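Local coordinates for hypothetical protein AF2331 (Archaeoglobus fulgidus, PDB 2FDO) that is of unknown function but forms an unusual interdigitated dimer with a new type of alpha + beta fold, at residues A[14-17]-A[18-22]. Residues are numbered along the deposited sequence; the frame is centred on the assembly and turned at random.
Sequences LKFL and EGHLE
With chi1 at 170°, the phenyl ring of Phe-16 swings away from its backbone nitrogen to lie beside the carbonyl carbon, whereas His-20 has CG beside the backbone N (chi1 -68°), and one helical turn apart these two settings bring the rings together. The imidazole lies over one face of the phenyl ring, displaced toward its rim, with the planes inclined at 34° and the centroids 4.0 Å apart. The nearest atoms are the two CE1 carbons, Phe-16 CE1 and His-20 CE1, at 3.3 Å. The same imidazole turns back to the main chain: His-20 ND1 donates to Phe-16 O at 2.6 Å, a short but bent bond whose acceptor sits out of the imidazole plane. The side-chain-to-carbonyl bond and the ring contact together probably hold the imidazole in its rotation; an alanine here would probably leave Phe-16 O without its side-chain donor and uncover part of the phenyl face. Just before this pair, Glu-18 N and Gly-19 N donate hydrogen bonds to Leu-14 O and Lys-15 O, respectively, in the regular i to i+4 pattern. At Leu-17 O the helix tightens to an i+3 bond, from His-20 N at 2.9 Å, beside a weak i+4 bond from Leu-21 N at 3.0 Å. Leu-21, the first residue to leave helical geometry, lays CG against Leu-17 O at 3.3 Å. Beyond this turn, Phe-16 also meets Phe-8 and, edge-to-face, Tyr-75, while Leu-17 and His-20 pack on Leu-17 and Phe-79 of the second subunit. The example illustrates a helix C-terminus at which a histidine side chain binds a last-turn carbonyl, here ending helix 10-20 at the dimer interface.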
loop_
_atom_site.group_PDB
_atom_site.type_symbol
_atom_site.label_atom_id
_atom_site.label_comp_id
_atom_site.label_asym_id
_atom_site.label_seq_id
_atom_site.Cartn_x
_atom_site.Cartn_y
_atom_site.Cartn_z
ATOM N N LEU A 14 -3.729 6.803 -12.441
ATOM C CA LEU A 14 -5.031 6.242 -12.951
ATOM C C LEU A 14 -4.839 5.197 -14.029
ATOM O O LEU A 14 -5.455 4.156 -13.979
ATOM C CB LEU A 14 -5.994 7.346 -13.402
ATOM C CG LEU A 14 -6.376 8.185 -12.145
ATOM C CD1 LEU A 14 -7.037 9.555 -12.467
ATOM C CD2 LEU A 14 -7.185 7.396 -11.126
ATOM N N LYS A 15 -3.914 5.444 -14.939
ATOM C CA LYS A 15 -3.637 4.474 -15.979
ATOM C C LYS A 15 -3.080 3.200 -15.409
ATOM O O LYS A 15 -3.530 2.161 -15.752
ATOM C CB LYS A 15 -2.687 5.022 -17.052
ATOM C CG LYS A 15 -3.309 6.060 -17.915
ATOM C CD LYS A 15 -2.252 6.960 -18.438
ATOM C CE LYS A 15 -2.834 7.951 -19.405
ATOM N NZ LYS A 15 -1.744 8.808 -19.972
ATOM N N PHE A 16 -2.109 3.308 -14.511
ATOM C CA PHE A 16 -1.503 2.181 -13.824
ATOM C C PHE A 16 -2.519 1.286 -13.159
ATOM O O PHE A 16 -2.444 0.056 -13.296
ATOM C CB PHE A 16 -0.565 2.687 -12.748
ATOM C CG PHE A 16 -0.082 1.602 -11.821
ATOM C CD1 PHE A 16 0.892 0.704 -12.238
ATOM C CD2 PHE A 16 -0.621 1.474 -10.549
ATOM C CE1 PHE A 16 1.330 -0.313 -11.394
ATOM C CE2 PHE A 16 -0.201 0.462 -9.692
ATOM C CZ PHE A 16 0.784 -0.438 -10.135
ATOM N N LEU A 17 -3.437 1.901 -12.396
ATOM C CA LEU A 17 -4.575 1.179 -11.832
ATOM C C LEU A 17 -5.448 0.464 -12.896
ATOM O O LEU A 17 -5.808 -0.717 -12.717
ATOM C CB LEU A 17 -5.440 2.124 -11.007
ATOM C CG LEU A 17 -4.823 2.500 -9.687
ATOM C CD1 LEU A 17 -5.726 3.461 -8.919
ATOM C CD2 LEU A 17 -4.571 1.228 -8.923
ATOM N N GLU A 18 -5.783 1.169 -13.986
ATOM C CA GLU A 18 -6.649 0.617 -15.002
ATOM C C GLU A 18 -5.997 -0.637 -15.575
ATOM O O GLU A 18 -6.673 -1.635 -15.819
ATOM C CB GLU A 18 -6.932 1.658 -16.109
ATOM C CG GLU A 18 -7.406 1.117 -17.486
ATOM C CD GLU A 18 -8.899 0.786 -17.576
ATOM O OE1 GLU A 18 -9.541 0.683 -16.526
ATOM O OE2 GLU A 18 -9.458 0.626 -18.721
ATOM N N GLY A 19 -4.684 -0.564 -15.792
ATOM C CA GLY A 19 -3.909 -1.681 -16.258
ATOM C C GLY A 19 -3.854 -2.847 -15.268
ATOM O O GLY A 19 -3.691 -3.979 -15.702
ATOM N N HIS A 20 -3.977 -2.595 -13.962
ATOM C CA HIS A 20 -3.669 -3.643 -12.982
ATOM C C HIS A 20 -4.908 -4.212 -12.362
ATOM O O HIS A 20 -4.845 -5.169 -11.614
ATOM C CB HIS A 20 -2.597 -3.217 -11.933
ATOM C CG HIS A 20 -1.219 -3.033 -12.532
ATOM N ND1 HIS A 20 -0.938 -2.086 -13.507
ATOM C CD2 HIS A 20 -0.058 -3.706 -12.332
ATOM C CE1 HIS A 20 0.332 -2.178 -13.868
ATOM N NE2 HIS A 20 0.889 -3.152 -13.171
ATOM N N LEU A 21 -6.055 -3.666 -12.723
ATOM C CA LEU A 21 -7.290 -4.146 -12.148
ATOM C C LEU A 21 -7.936 -5.161 -13.067
ATOM O O LEU A 21 -8.502 -4.800 -14.144
ATOM C CB LEU A 21 -8.250 -2.981 -11.793
ATOM C CG LEU A 21 -7.938 -2.091 -10.558
ATOM C CD1 LEU A 21 -8.754 -0.766 -10.547
ATOM C CD2 LEU A 21 -8.076 -2.849 -9.205
ATOM N N GLU A 22 -7.831 -6.436 -12.655
ATOM C CA GLU A 22 -8.458 -7.592 -13.364
ATOM C C GLU A 22 -9.972 -7.412 -13.300
ATOM O O GLU A 22 -10.478 -6.655 -12.439
ATOM C CB GLU A 22 -8.015 -8.948 -12.773
#